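XC6422 protein (Xanthomonas campestris, PDB 2FUK) is a small, lidless alpha/beta serine hydrolase by fold and probably catalyses a hydrolysis reaction. Local coordinates at residues P134-S139 against P155-V160; A40-P45 against W114-S119. All blocks are in the same frame, centred on the assembly; numbering follows the deposited sequence.

Interaction 1: P134-S139 against P155-V160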
loop_
_atom_site.group_PDB
_atom_site.type_symbol
_atom_site.label_atom_id
_atom_site.label_comp_id
_atom_site.label_asym_id
_atom_site.label_seq_id
_atom_site.Cartn_x
_atom_site.Cartn_y
_atom_site.Cartn_z
ATOM N N PRO A 134 -10.415 0.773 24.294
ATOM C CA PRO A 134 -9.744 0.168 23.139
ATOM C C PRO A 134 -8.355 -0.349 23.533
ATOM O O PRO A 134 -7.751 0.135 24.494
ATOM C CB PRO A 134 -9.669 1.320 22.149
ATOM C CG PRO A 134 -9.494 2.517 23.063
ATOM C CD PRO A 134 -10.533 2.231 24.126
ATOM N N GLN A 135 -7.857 -1.329 22.791
ATOM C CA GLN A 135 -6.540 -1.893 23.060
ATOM C C GLN A 135 -5.483 -0.929 22.529
ATOM O O GLN A 135 -4.403 -0.794 23.106
ATOM C CB GLN A 135 -6.420 -3.270 22.391
ATOM C CG GLN A 135 -5.020 -3.881 22.372
ATOM C CD GLN A 135 -5.035 -5.347 21.942
ATOM O OE1 GLN A 135 -4.974 -6.261 22.782
ATOM N NE2 GLN A 135 -5.134 -5.579 20.631
ATOM N N VAL A 136 -5.816 -0.261 21.427
ATOM C CA VAL A 136 -4.934 0.708 20.793
ATOM C C VAL A 136 -5.750 1.911 20.333
ATOM O O VAL A 136 -6.872 1.754 19.843
ATOM C CB VAL A 136 -4.229 0.110 19.546
ATOM C CG1 VAL A 136 -3.619 1.230 18.691
ATOM C CG2 VAL A 136 -3.146 -0.858 19.971
ATOM N N LEU A 137 -5.191 3.106 20.507
ATOM C CA LEU A 137 -5.844 4.338 20.067
ATOM C C LEU A 137 -4.886 5.070 19.137
ATOM O O LEU A 137 -3.707 5.206 19.449
ATOM C CB LEU A 137 -6.166 5.247 21.252
ATOM C CG LEU A 137 -6.801 6.600 20.903
ATOM C CD1 LEU A 137 -8.192 6.393 20.311
ATOM C CD2 LEU A 137 -6.884 7.459 22.156
ATOM N N ILE A 138 -5.389 5.528 17.993
ATOM C CA ILE A 138 -4.558 6.263 17.045
ATOM C C ILE A 138 -5.202 7.616 16.798
ATOM O O ILE A 138 -6.368 7.689 16.411
ATOM C CB ILE A 138 -4.440 5.514 15.705
ATOM C CG1 ILE A 138 -3.775 4.158 15.930
ATOM C CG2 ILE A 138 -3.632 6.341 14.716
ATOM C CD1 ILE A 138 -3.992 3.190 14.792
ATOM N N SER A 139 -4.446 8.685 17.043
ATOM C CA SER A 139 -4.953 10.038 16.846
ATOM C C SER A 139 -4.160 10.741 15.760
ATOM O O SER A 139 -2.968 10.967 15.917
ATOM C CB SER A 139 -4.834 10.852 18.139
ATOM O OG SER A 139 -5.445 10.181 19.222
ATOM N N PRO A 155 -5.777 4.453 26.134
ATOM C CA PRO A 155 -5.115 3.211 26.522
ATOM C C PRO A 155 -3.612 3.460 26.561
ATOM O O PRO A 155 -3.131 4.477 26.058
ATOM C CB PRO A 155 -5.511 2.250 25.408
ATOM C CG PRO A 155 -5.589 3.162 24.210
ATOM C CD PRO A 155 -6.301 4.373 24.758
ATOM N N ALA A 156 -2.880 2.531 27.168
ATOM C CA ALA A 156 -1.434 2.640 27.267
ATOM C C ALA A 156 -0.794 2.704 25.888
ATOM O O ALA A 156 0.181 3.415 25.683
ATOM C CB ALA A 156 -0.878 1.460 28.040
ATOM N N GLN A 157 -1.339 1.942 24.947
ATOM C CA GLN A 157 -0.830 1.932 23.582
ATOM C C GLN A 157 -1.598 2.978 22.781
ATOM O O GLN A 157 -2.679 2.713 22.261
ATOM C CB GLN A 157 -0.992 0.534 22.980
ATOM C CG GLN A 157 -0.120 -0.498 23.704
ATOM C CD GLN A 157 -0.416 -1.946 23.339
ATOM O OE1 GLN A 157 0.388 -2.829 23.624
ATOM N NE2 GLN A 157 -1.569 -2.202 22.730
ATOM N N TRP A 158 -1.015 4.170 22.702
ATOM C CA TRP A 158 -1.607 5.307 22.013
ATOM C C TRP A 158 -0.583 5.963 21.090
ATOM O O TRP A 158 0.540 6.271 21.502
ATOM C CB TRP A 158 -2.120 6.295 23.068
ATOM C CG TRP A 158 -2.716 7.576 22.558
ATOM C CD1 TRP A 158 -3.277 7.804 21.333
ATOM C CD2 TRP A 158 -2.835 8.803 23.289
ATOM N NE1 TRP A 158 -3.735 9.103 21.254
ATOM C CE2 TRP A 158 -3.477 9.735 22.443
ATOM C CE3 TRP A 158 -2.464 9.203 24.581
ATOM C CZ2 TRP A 158 -3.751 11.048 22.846
ATOM C CZ3 TRP A 158 -2.738 10.508 24.983
ATOM C CH2 TRP A 158 -3.374 11.414 24.116
ATOM N N LEU A 159 -0.979 6.162 19.837
ATOM C CA LEU A 159 -0.114 6.763 18.831
ATOM C C LEU A 159 -0.698 8.063 18.293
ATOM O O LEU A 159 -1.877 8.118 17.941
ATOM C CB LEU A 159 0.086 5.787 17.668
ATOM C CG LEU A 159 0.792 6.297 16.409
ATOM C CD1 LEU A 159 2.246 6.621 16.708
ATOM C CD2 LEU A 159 0.703 5.233 15.322
ATOM N N VAL A 160 0.133 9.100 18.239
ATOM C CA VAL A 160 -0.278 10.399 17.719
ATOM C C VAL A 160 0.596 10.752 16.517
ATOM O O VAL A 160 1.824 10.646 16.577
ATOM C CB VAL A 160 -0.126 11.518 18.778
ATOM C CG1 VAL A 160 -0.387 12.881 18.133
ATOM C CG2 VAL A 160 -1.101 11.293 19.920
#

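Interaction 2: A40-P45 against W114-S119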
loop_
_atom_site.group_PDB
_atom_site.type_symbol
_atom_site.label_atom_id
_atom_site.label_comp_id
_atom_site.label_asym_id
_atom_site.label_seq_id
_atom_site.Cartn_x
_atom_site.Cartn_y
_atom_site.Cartn_z
ATOM N N ALA A 40 -10.709 -2.584 13.830
ATOM C CA ALA A 40 -10.485 -1.183 14.144
ATOM C C ALA A 40 -11.584 -0.320 13.549
ATOM O O ALA A 40 -12.117 -0.631 12.485
ATOM C CB ALA A 40 -9.134 -0.738 13.597
ATOM N N ILE A 41 -11.937 0.749 14.256
ATOM C CA ILE A 41 -12.943 1.689 13.776
ATOM C C ILE A 41 -12.203 2.998 13.544
ATOM O O ILE A 41 -11.443 3.440 14.403
ATOM C CB ILE A 41 -14.059 1.928 14.821
ATOM C CG1 ILE A 41 -14.785 0.617 15.116
ATOM C CG2 ILE A 41 -15.071 2.946 14.281
ATOM C CD1 ILE A 41 -15.771 0.711 16.265
ATOM N N VAL A 42 -12.418 3.603 12.379
ATOM C CA VAL A 42 -11.762 4.861 12.026
ATOM C C VAL A 42 -12.801 5.975 11.916
ATOM O O VAL A 42 -13.742 5.873 11.127
ATOM C CB VAL A 42 -11.013 4.731 10.674
ATOM C CG1 VAL A 42 -10.306 6.040 10.338
ATOM C CG2 VAL A 42 -10.009 3.586 10.743
ATOM N N CYS A 43 -12.622 7.033 12.707
ATOM C CA CYS A 43 -13.551 8.166 12.731
ATOM C C CYS A 43 -13.098 9.314 11.827
ATOM O O CYS A 43 -11.910 9.642 11.776
ATOM C CB CYS A 43 -13.717 8.672 14.165
ATOM S SG CYS A 43 -14.334 7.422 15.343
ATOM N N HIS A 44 -14.059 9.935 11.146
ATOM C CA HIS A 44 -13.774 11.017 10.209
ATOM C C HIS A 44 -13.752 12.436 10.797
ATOM O O HIS A 44 -14.196 12.669 11.924
ATOM C CB HIS A 44 -14.762 10.943 9.026
ATOM C CG HIS A 44 -16.159 11.366 9.361
ATOM N ND1 HIS A 44 -17.226 10.493 9.378
ATOM C CD2 HIS A 44 -16.667 12.583 9.665
ATOM C CE1 HIS A 44 -18.330 11.156 9.677
ATOM N NE2 HIS A 44 -18.017 12.427 9.857
ATOM N N PRO A 45 -13.219 13.404 10.031
ATOM C CA PRO A 45 -13.122 14.804 10.455
ATOM C C PRO A 45 -14.431 15.592 10.417
ATOM O O PRO A 45 -15.465 15.067 10.002
ATOM C CB PRO A 45 -12.050 15.365 9.516
ATOM C CG PRO A 45 -12.286 14.608 8.262
ATOM C CD PRO A 45 -12.482 13.193 8.771
ATOM N N TRP A 114 -9.536 -1.673 18.246
ATOM C CA TRP A 114 -8.627 -0.552 18.050
ATOM C C TRP A 114 -9.474 0.624 17.571
ATOM O O TRP A 114 -10.426 0.438 16.823
ATOM C CB TRP A 114 -7.578 -0.877 16.986
ATOM C CG TRP A 114 -6.463 -1.771 17.451
ATOM C CD1 TRP A 114 -6.507 -2.691 18.464
ATOM C CD2 TRP A 114 -5.169 -1.893 16.854
ATOM N NE1 TRP A 114 -5.317 -3.385 18.523
ATOM C CE2 TRP A 114 -4.480 -2.914 17.546
ATOM C CE3 TRP A 114 -4.525 -1.241 15.793
ATOM C CZ2 TRP A 114 -3.173 -3.300 17.211
ATOM C CZ3 TRP A 114 -3.228 -1.624 15.461
ATOM C CH2 TRP A 114 -2.569 -2.645 16.170
ATOM N N LEU A 115 -9.135 1.828 18.018
ATOM C CA LEU A 115 -9.855 3.025 17.608
ATOM C C LEU A 115 -8.862 4.004 17.004
ATOM O O LEU A 115 -7.725 4.112 17.461
ATOM C CB LEU A 115 -10.557 3.689 18.803
ATOM C CG LEU A 115 -11.720 2.964 19.487
ATOM C CD1 LEU A 115 -12.263 3.835 20.624
ATOM C CD2 LEU A 115 -12.816 2.678 18.478
ATOM N N ALA A 116 -9.291 4.705 15.962
ATOM C CA ALA A 116 -8.446 5.700 15.317
ATOM C C ALA A 116 -9.352 6.811 14.824
ATOM O O ALA A 116 -10.548 6.609 14.622
ATOM C CB ALA A 116 -7.686 5.084 14.141
ATOM N N GLY A 117 -8.782 7.990 14.633
ATOM C CA GLY A 117 -9.582 9.093 14.154
ATOM C C GLY A 117 -8.704 10.195 13.624
ATOM O O GLY A 117 -7.551 10.321 14.023
ATOM N N PHE A 118 -9.263 10.982 12.718
ATOM C CA PHE A 118 -8.561 12.107 12.124
ATOM C C PHE A 118 -9.255 13.412 12.516
ATOM O O PHE A 118 -10.454 13.578 12.282
ATOM C CB PHE A 118 -8.531 11.942 10.600
ATOM C CG PHE A 118 -8.056 13.165 9.855
ATOM C CD1 PHE A 118 -6.949 13.888 10.292
ATOM C CD2 PHE A 118 -8.712 13.577 8.698
ATOM C CE1 PHE A 118 -6.503 15.005 9.589
ATOM C CE2 PHE A 118 -8.274 14.697 7.982
ATOM C CZ PHE A 118 -7.168 15.412 8.427
ATOM N N SER A 119 -8.483 14.312 13.124
ATOM C CA SER A 119 -8.943 15.635 13.559
ATOM C C SER A 119 -10.173 15.527 14.468
ATOM O O SER A 119 -10.064 15.033 15.591
ATOM C CB SER A 119 -9.226 16.511 12.329
ATOM O OG SER A 119 -9.047 17.890 12.612
#

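Interaction 1: P134-S139 against P155-V160
P134 meets P155 in the loops ahead of 136-140 and 158-163, neighbouring parallel strands of the central sheet of the alpha/beta hydrolase fold: the two pyrrolidine rings cross at about a right angle, and the carbonyl of P134 lies against the CB of P155. One residue on, the Q135 carbonyl accepts a bent hydrogen bond from the side-chain amide of Q157 (NE2 to O 3.2 Å, 137° at the hydrogen). NE2 approaches from well above the carbonyl plane, so the bond is off the usual lone-pair directions. Q157 reaches it with CG anti to its own carbonyl carbon (chi1 -65°) and an extended chain, which also lays NE2 3.5 Å from V136 CG2. From L137 the strand pairing is regular. L137 N binds Q157 O, L159 N binds L137 O at 2.9 Å, and S139 N binds L159 O at 2.8 Å. L137 CB packs against P155 CD at 3.6 Å, while its CD2 stands over one face of the W158 indole, 3.9 Å from the centroid of the five-membered ring, a CH-pi contact. Across the strand pair, I138 and L159 point to the face opposite L137 and W158, where V212 of helix 201-212 touches both. S139 OG accepts a nearly straight hydrogen bond from W158 NE1 (2.9 Å, 165° at the hydrogen), almost in the ring plane. V160 CG2 lies over the other indole face. With both faces packed by aliphatic groups and its N-H directed to S139 OG, the indole is limited in its rotation, and its buried nitrogen has a partner.

Interaction 2: A40-P45 against W114-S119
F118 and P45 meet where two neighbouring parallel strands run out, and the ring of F118 can be followed outward from its backbone. CB carries CG anti to the backbone N (chi1 169°), which swings the phenyl group toward the proline, and the two side chains meet obliquely. CD2 comes closest to the proline, 3.7 Å from P45 CG, with P45 CD and CB just beyond. CE2, the next atom along the same side of the ring, still touches P45 CG at 4.0 Å. The ring also meets the imidazole of H195, with planes about 35° apart, and V57 of helix 56-66. At the backbone, F118 N donates to C43 O at 3.1 Å.

G117 and S119, which flank F118, and G121 beyond them fit the GxSxG nucleophile elbow that leads from strand 112-118 into helix 120-132, as in alpha/beta hydrolases. S119 has a positive phi (55°), the strained backbone expected of an elbow serine, and occupies the N-cap position of helix 120-132. Its geometry with H195 and D166 is consistent with a Ser-His-Asp triad. S119 CB lies over a face of the F118 ring, toward the rim, and also reaches P45 CB.

Behind the elbow the strands are zipped by I41 N to W114 O, A116 N to I41 O at 2.9 Å, and C43 N to A116 O. Their side chains alternate between faces. I41 and L115 lie side by side, I41 CB 3.9 Å from L115 CD2, against helix 92-107 and strand 136-140 respectively. On the other face A40 CB meets W114 CB at 3.7 Å, and L65 of helix 56-66 touches A40.

From the N terminus, strand 38-43 comes first, and interaction 2 closes when strand 112-118 returns beside it, after a long excursion that includes helices 56-66 and 92-107 and strand 71-75. Helix 120-132 then leads to strand 136-140, which docks on the other side of strand 112-118. Interaction 1 closes a much shorter loop, with 15 residues between its two segments, when strand 158-163 adds itself next. The two closures are in series, neither nested nor crossed. They share a seam: V136 and I138 probably hydrogen-bond to L115, and V136 packs on W114. Together they join four consecutive parallel strands of the central sheet, 38-43, 112-118, 136-140 and 158-163.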